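Local coordinates for protein alpha-galactosidase (Thermus thermophilus, PDB 6LCJ) that probably hydrolyses terminal alpha-galactosyl residues from galacto-oligosaccharides, as a thermostable glycoside hydrolase that assembles into hexamers, at residues E[238-252]-E[268-282]. Sequence-based numbering, arbitrary orientation.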
loop_
_atom_site.group_PDB
_atom_site.type_symbol
_atom_site.label_atom_id
_atom_site.label_comp_id
_atom_site.label_asym_id
_atom_site.label_seq_id
_atom_site.Cartn_x
_atom_site.Cartn_y
_atom_site.Cartn_z
ATOM N N LEU E 238 5.870 -36.515 -12.533
ATOM C CA LEU E 238 4.898 -35.453 -12.702
ATOM C C LEU E 238 3.497 -36.022 -12.570
ATOM O O LEU E 238 3.215 -37.119 -13.057
ATOM C CB LEU E 238 5.074 -34.786 -14.064
ATOM C CG LEU E 238 4.772 -33.301 -14.208
ATOM C CD1 LEU E 238 5.756 -32.493 -13.425
ATOM C CD2 LEU E 238 4.840 -32.951 -15.665
ATOM N N VAL E 239 2.610 -35.259 -11.942
ATOM C CA VAL E 239 1.257 -35.722 -11.672
ATOM C C VAL E 239 0.355 -34.498 -11.572
ATOM O O VAL E 239 0.820 -33.394 -11.287
ATOM C CB VAL E 239 1.266 -36.578 -10.385
ATOM C CG1 VAL E 239 1.383 -35.704 -9.149
ATOM C CG2 VAL E 239 0.073 -37.452 -10.318
ATOM N N THR E 240 -0.927 -34.673 -11.860
ATOM C CA THR E 240 -1.900 -33.597 -11.682
ATOM C C THR E 240 -2.924 -33.983 -10.616
ATOM O O THR E 240 -2.991 -35.130 -10.170
ATOM C CB THR E 240 -2.623 -33.259 -12.995
ATOM O OG1 THR E 240 -3.297 -34.424 -13.487
ATOM C CG2 THR E 240 -1.646 -32.777 -14.038
ATOM N N ALA E 241 -3.746 -33.008 -10.212
ATOM C CA ALA E 241 -4.796 -33.303 -9.237
ATOM C C ALA E 241 -5.754 -34.373 -9.746
ATOM O O ALA E 241 -6.226 -35.198 -8.959
ATOM C CB ALA E 241 -5.562 -32.035 -8.871
ATOM N N ASP E 242 -6.020 -34.402 -11.058
ATOM C CA ASP E 242 -6.895 -35.401 -11.668
ATOM C C ASP E 242 -6.274 -36.785 -11.761
ATOM O O ASP E 242 -6.984 -37.738 -12.096
ATOM C CB ASP E 242 -7.282 -34.994 -13.087
ATOM C CG ASP E 242 -7.753 -33.575 -13.172
ATOM O OD1 ASP E 242 -7.206 -32.817 -14.013
ATOM O OD2 ASP E 242 -8.673 -33.224 -12.393
ATOM N N SER E 243 -4.987 -36.926 -11.539
ATOM C CA SER E 243 -4.379 -38.236 -11.703
ATOM C C SER E 243 -4.900 -39.190 -10.637
ATOM O O SER E 243 -4.965 -38.820 -9.458
ATOM C CB SER E 243 -2.867 -38.140 -11.618
ATOM O OG SER E 243 -2.373 -37.065 -12.408
ATOM N N PRO E 244 -5.296 -40.407 -11.008
ATOM C CA PRO E 244 -5.648 -41.405 -9.979
ATOM C C PRO E 244 -4.569 -41.566 -8.916
ATOM O O PRO E 244 -4.883 -41.621 -7.720
ATOM C CB PRO E 244 -5.846 -42.692 -10.797
ATOM C CG PRO E 244 -5.207 -42.412 -12.166
ATOM C CD PRO E 244 -5.383 -40.941 -12.378
ATOM N N LEU E 245 -3.297 -41.617 -9.324
ATOM C CA LEU E 245 -2.200 -41.791 -8.374
ATOM C C LEU E 245 -2.142 -40.662 -7.350
ATOM O O LEU E 245 -1.765 -40.892 -6.194
ATOM C CB LEU E 245 -0.873 -41.880 -9.127
ATOM C CG LEU E 245 0.341 -42.291 -8.302
ATOM C CD1 LEU E 245 0.305 -43.778 -8.015
ATOM C CD2 LEU E 245 1.620 -41.910 -9.017
ATOM N N PHE E 246 -2.495 -39.435 -7.753
ATOM C CA PHE E 246 -2.543 -38.326 -6.801
ATOM C C PHE E 246 -3.502 -38.628 -5.662
ATOM O O PHE E 246 -3.228 -38.286 -4.507
ATOM C CB PHE E 246 -2.957 -37.040 -7.511
ATOM C CG PHE E 246 -2.790 -35.786 -6.686
ATOM C CD1 PHE E 246 -3.866 -35.243 -5.991
ATOM C CD2 PHE E 246 -1.573 -35.112 -6.656
ATOM C CE1 PHE E 246 -3.722 -34.074 -5.255
ATOM C CE2 PHE E 246 -1.422 -33.936 -5.920
ATOM C CZ PHE E 246 -2.495 -33.419 -5.218
ATOM N N GLN E 247 -4.631 -39.277 -5.971
ATOM C CA GLN E 247 -5.621 -39.607 -4.951
ATOM C C GLN E 247 -5.270 -40.897 -4.227
ATOM O O GLN E 247 -5.420 -40.984 -3.005
ATOM C CB GLN E 247 -7.009 -39.722 -5.579
ATOM C CG GLN E 247 -7.577 -38.409 -6.080
ATOM C CD GLN E 247 -8.211 -38.550 -7.450
ATOM O OE1 GLN E 247 -8.621 -39.646 -7.849
ATOM N NE2 GLN E 247 -8.293 -37.442 -8.182
ATOM N N LYS E 248 -4.795 -41.905 -4.953
ATOM C CA LYS E 248 -4.488 -43.175 -4.307
ATOM C C LYS E 248 -3.290 -43.054 -3.367
ATOM O O LYS E 248 -3.306 -43.615 -2.262
ATOM C CB LYS E 248 -4.256 -44.259 -5.363
ATOM C CG LYS E 248 -4.649 -45.662 -4.908
ATOM C CD LYS E 248 -3.606 -46.254 -3.940
ATOM C CE LYS E 248 -4.179 -47.347 -3.032
ATOM N NZ LYS E 248 -3.104 -48.233 -2.462
ATOM N N ARG E 249 -2.233 -42.342 -3.779
ATOM C CA ARG E 249 -0.989 -42.256 -3.012
ATOM C C ARG E 249 -0.660 -40.813 -2.628
ATOM O O ARG E 249 0.368 -40.271 -3.054
ATOM C CB ARG E 249 0.169 -42.877 -3.788
ATOM C CG ARG E 249 0.114 -44.403 -3.904
ATOM C CD ARG E 249 -0.246 -45.091 -2.569
ATOM N NE ARG E 249 0.833 -45.070 -1.575
ATOM C CZ ARG E 249 1.760 -46.016 -1.452
ATOM N NH1 ARG E 249 1.760 -47.064 -2.270
ATOM N NH2 ARG E 249 2.694 -45.906 -0.512
ATOM N N PRO E 250 -1.493 -40.175 -1.790
ATOM C CA PRO E 250 -1.176 -38.803 -1.335
ATOM C C PRO E 250 0.154 -38.688 -0.615
ATOM O O PRO E 250 0.762 -37.613 -0.628
ATOM C CB PRO E 250 -2.343 -38.479 -0.388
ATOM C CG PRO E 250 -2.783 -39.818 0.098
ATOM C CD PRO E 250 -2.703 -40.683 -1.125
ATOM N N ASP E 251 0.605 -39.761 0.043
ATOM C CA ASP E 251 1.929 -39.822 0.652
ATOM C C ASP E 251 3.064 -39.845 -0.374
ATOM O O ASP E 251 4.234 -39.835 0.023
ATOM C CB ASP E 251 2.028 -41.058 1.549
ATOM C CG ASP E 251 1.886 -42.357 0.774
ATOM O OD1 ASP E 251 0.873 -42.521 0.051
ATOM O OD2 ASP E 251 2.796 -43.208 0.885
ATOM N N TRP E 252 2.759 -39.892 -1.666
ATOM C CA TRP E 252 3.799 -39.818 -2.685
ATOM C C TRP E 252 4.017 -38.406 -3.227
ATOM O O TRP E 252 5.024 -38.166 -3.903
ATOM C CB TRP E 252 3.472 -40.759 -3.849
ATOM C CG TRP E 252 3.783 -42.211 -3.575
ATOM C CD1 TRP E 252 4.101 -42.772 -2.375
ATOM C CD2 TRP E 252 3.813 -43.275 -4.536
ATOM N NE1 TRP E 252 4.331 -44.119 -2.526
ATOM C CE2 TRP E 252 4.157 -44.455 -3.842
ATOM C CE3 TRP E 252 3.580 -43.345 -5.912
ATOM C CZ2 TRP E 252 4.270 -45.691 -4.475
ATOM C CZ3 TRP E 252 3.694 -44.571 -6.540
ATOM C CH2 TRP E 252 4.038 -45.729 -5.819
ATOM N N TRP E 268 -0.670 -28.576 -20.031
ATOM C CA TRP E 268 -1.898 -29.276 -20.429
ATOM C C TRP E 268 -3.130 -28.650 -19.768
ATOM O O TRP E 268 -4.079 -29.336 -19.387
ATOM C CB TRP E 268 -1.815 -30.778 -20.111
ATOM C CG TRP E 268 -0.587 -31.474 -20.586
ATOM C CD1 TRP E 268 -0.355 -31.965 -21.840
ATOM C CD2 TRP E 268 0.580 -31.783 -19.814
ATOM N NE1 TRP E 268 0.883 -32.565 -21.896
ATOM C CE2 TRP E 268 1.480 -32.458 -20.667
ATOM C CE3 TRP E 268 0.951 -31.558 -18.488
ATOM C CZ2 TRP E 268 2.734 -32.894 -20.236
ATOM C CZ3 TRP E 268 2.194 -31.990 -18.061
ATOM C CH2 TRP E 268 3.071 -32.651 -18.929
ATOM N N GLY E 269 -3.098 -27.333 -19.590
ATOM C CA GLY E 269 -4.229 -26.629 -19.013
ATOM C C GLY E 269 -4.475 -26.810 -17.530
ATOM O O GLY E 269 -5.519 -26.367 -17.039
ATOM N N ARG E 270 -3.554 -27.410 -16.782
ATOM C CA ARG E 270 -3.801 -27.672 -15.370
ATOM C C ARG E 270 -2.540 -27.495 -14.536
ATOM O O ARG E 270 -1.418 -27.611 -15.048
ATOM C CB ARG E 270 -4.353 -29.086 -15.168
ATOM C CG ARG E 270 -3.612 -30.118 -15.966
ATOM C CD ARG E 270 -4.307 -31.440 -15.833
ATOM N NE ARG E 270 -5.749 -31.282 -15.912
ATOM C CZ ARG E 270 -6.484 -31.796 -16.890
ATOM N NH1 ARG E 270 -5.893 -32.491 -17.857
ATOM N NH2 ARG E 270 -7.800 -31.615 -16.900
ATOM N N PRO E 271 -2.696 -27.217 -13.239
ATOM C CA PRO E 271 -1.538 -27.160 -12.340
ATOM C C PRO E 271 -0.840 -28.504 -12.237
ATOM O O PRO E 271 -1.473 -29.559 -12.219
ATOM C CB PRO E 271 -2.153 -26.756 -10.996
ATOM C CG PRO E 271 -3.416 -26.076 -11.354
ATOM C CD PRO E 271 -3.929 -26.809 -12.556
ATOM N N LEU E 272 0.482 -28.445 -12.143
ATOM C CA LEU E 272 1.331 -29.617 -12.069
ATOM C C LEU E 272 1.860 -29.791 -10.655
ATOM O O LEU E 272 2.123 -28.822 -9.939
ATOM C CB LEU E 272 2.509 -29.510 -13.039
ATOM C CG LEU E 272 2.159 -29.193 -14.489
ATOM C CD1 LEU E 272 3.438 -29.068 -15.286
ATOM C CD2 LEU E 272 1.243 -30.262 -15.053
ATOM N N TYR E 273 2.028 -31.046 -10.276
ATOM C CA TYR E 273 2.557 -31.426 -8.985
ATOM C C TYR E 273 3.604 -32.489 -9.233
ATOM O O TYR E 273 3.688 -33.052 -10.323
ATOM C CB TYR E 273 1.444 -31.928 -8.045
ATOM C CG TYR E 273 0.386 -30.879 -7.822
ATOM C CD1 TYR E 273 0.652 -29.763 -7.044
ATOM C CD2 TYR E 273 -0.854 -30.987 -8.406
ATOM C CE1 TYR E 273 -0.287 -28.793 -6.843
ATOM C CE2 TYR E 273 -1.818 -30.015 -8.203
ATOM C CZ TYR E 273 -1.523 -28.920 -7.423
ATOM O OH TYR E 273 -2.470 -27.946 -7.215
ATOM N N ALA E 274 4.415 -32.747 -8.219
ATOM C CA ALA E 274 5.561 -33.621 -8.354
ATOM C C ALA E 274 5.393 -34.815 -7.431
ATOM O O ALA E 274 4.754 -34.719 -6.379
ATOM C CB ALA E 274 6.859 -32.879 -8.027
ATOM N N LEU E 275 5.957 -35.948 -7.843
ATOM C CA LEU E 275 6.147 -37.071 -6.944
ATOM C C LEU E 275 7.491 -36.916 -6.253
ATOM O O LEU E 275 8.444 -36.399 -6.837
ATOM C CB LEU E 275 6.077 -38.398 -7.698
ATOM C CG LEU E 275 4.746 -38.652 -8.406
ATOM C CD1 LEU E 275 4.863 -39.870 -9.310
ATOM C CD2 LEU E 275 3.584 -38.800 -7.422
ATOM N N ASP E 276 7.554 -37.350 -4.995
ATOM C CA ASP E 276 8.705 -37.071 -4.139
ATOM C C ASP E 276 9.813 -38.062 -4.454
ATOM O O ASP E 276 9.742 -39.228 -4.066
ATOM C CB ASP E 276 8.289 -37.139 -2.671
ATOM C CG ASP E 276 9.444 -36.921 -1.708
ATOM O OD1 ASP E 276 10.588 -36.655 -2.140
ATOM O OD2 ASP E 276 9.190 -37.000 -0.486
ATOM N N ALA E 277 10.854 -37.593 -5.141
ATOM C CA ALA E 277 11.961 -38.462 -5.500
ATOM C C ALA E 277 12.848 -38.807 -4.307
ATOM O O ALA E 277 13.797 -39.585 -4.461
ATOM C CB ALA E 277 12.782 -37.805 -6.621
ATOM N N GLY E 278 12.594 -38.225 -3.136
ATOM C CA GLY E 278 13.253 -38.701 -1.935
ATOM C C GLY E 278 12.578 -39.883 -1.284
ATOM O O GLY E 278 13.139 -40.480 -0.368
ATOM N N ASN E 279 11.379 -40.225 -1.746
ATOM C CA ASN E 279 10.616 -41.360 -1.244
ATOM C C ASN E 279 11.051 -42.600 -2.024
ATOM O O ASN E 279 10.775 -42.711 -3.225
ATOM C CB ASN E 279 9.122 -41.075 -1.397
ATOM C CG ASN E 279 8.234 -42.192 -0.869
ATOM O OD1 ASN E 279 8.595 -43.361 -0.871
ATOM N ND2 ASN E 279 7.049 -41.821 -0.419
ATOM N N GLU E 280 11.734 -43.531 -1.337
ATOM C CA GLU E 280 12.270 -44.720 -1.998
ATOM C C GLU E 280 11.184 -45.478 -2.748
ATOM O O GLU E 280 11.443 -46.054 -3.812
ATOM C CB GLU E 280 12.964 -45.625 -0.968
ATOM C CG GLU E 280 12.770 -47.140 -1.187
ATOM C CD GLU E 280 13.737 -47.745 -2.216
ATOM O OE1 GLU E 280 14.698 -47.040 -2.638
ATOM O OE2 GLU E 280 13.523 -48.926 -2.609
ATOM N N GLU E 281 9.956 -45.447 -2.240
ATOM C CA GLU E 281 8.860 -46.131 -2.910
ATOM C C GLU E 281 8.549 -45.495 -4.260
ATOM O O GLU E 281 8.215 -46.193 -5.225
ATOM C CB GLU E 281 7.632 -46.112 -2.016
ATOM C CG GLU E 281 6.655 -47.219 -2.242
ATOM C CD GLU E 281 5.670 -47.329 -1.091
ATOM O OE1 GLU E 281 6.018 -46.874 0.028
ATOM O OE2 GLU E 281 4.555 -47.864 -1.311
ATOM N N VAL E 282 8.655 -44.169 -4.348
ATOM C CA VAL E 282 8.374 -43.483 -5.601
ATOM C C VAL E 282 9.459 -43.784 -6.621
ATOM O O VAL E 282 9.170 -44.081 -7.784
ATOM C CB VAL E 282 8.229 -41.973 -5.355
ATOM C CG1 VAL E 282 8.432 -41.186 -6.653
ATOM C CG2 VAL E 282 6.885 -41.673 -4.713
HETATM O O HOH W 1 -4.005 -30.042 -11.066
HETATM O O HOH W 2 6.645 -38.357 -0.004
HETATM O O HOH W 3 5.150 -43.749 0.950
#
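Val-239 and Tyr-273 form an antiparallel hydrogen-bonded pair in a small three-stranded sheet. The sheet lies in the excursion between strand 229-234 and strand 298-303, neighbours in the parallel sheet of the TIM-barrel domain. Val-239 N donates to Tyr-273 O at 2.9 Å, and Tyr-273 N returns a bond to Val-239 O. Val-239 CG1 packs on Tyr-273 CB. The Tyr-273 ring lies near the Phe-246 ring, their planes 35° apart. At one end, Asp-242 OD1 sits over a face of the Arg-270 guanidinium, 2.8 Å from Arg-270 NE, in a salt bridge.

At the other end, Trp-252 carries the packing. With chi1 at -79°, Trp-252 CG is anti to the carbonyl carbon and beside the backbone N, and the indole reaches helix 280-296. Its CB touches Val-282 CG2 and, more loosely, Leu-275 CD2. Trp-252 CG meets Val-282 CG2 at 3.3 Å, a CH-pi contact over the five-membered ring; CD2 lies under the same methyl. Trp-252 CD1 lies 3.7 Å from Asn-279 ND2. NE1 faces Glu-281 CD, which sits at the indole edge near its plane. At the far end, Trp-252 CZ2 rests 3.6 Å from Glu-281 CG. Arg-249 CG covers the opposite face of the indole. Trp-252 O also accepts from Asp-276 N.

Arg-249 bends at chi2 and chi3 to link two acids. NE and NH2 grip Asp-251 side-on, one to each carboxylate oxygen, through syn lone pairs. NH1 and NH2 both reach Glu-281 OE2, from the same face. A second subunit adds a cation-pi contact from its Phe-14 to Arg-249. A leucine in place of Arg-249 would probably leave the Asp-251 and Glu-281 carboxylates without their shared positive partner and Glu-281 freer to turn. Arg-249 NH2 meets Glu-281 OE2 at 2.8 Å, 53° out of the carboxylate plane.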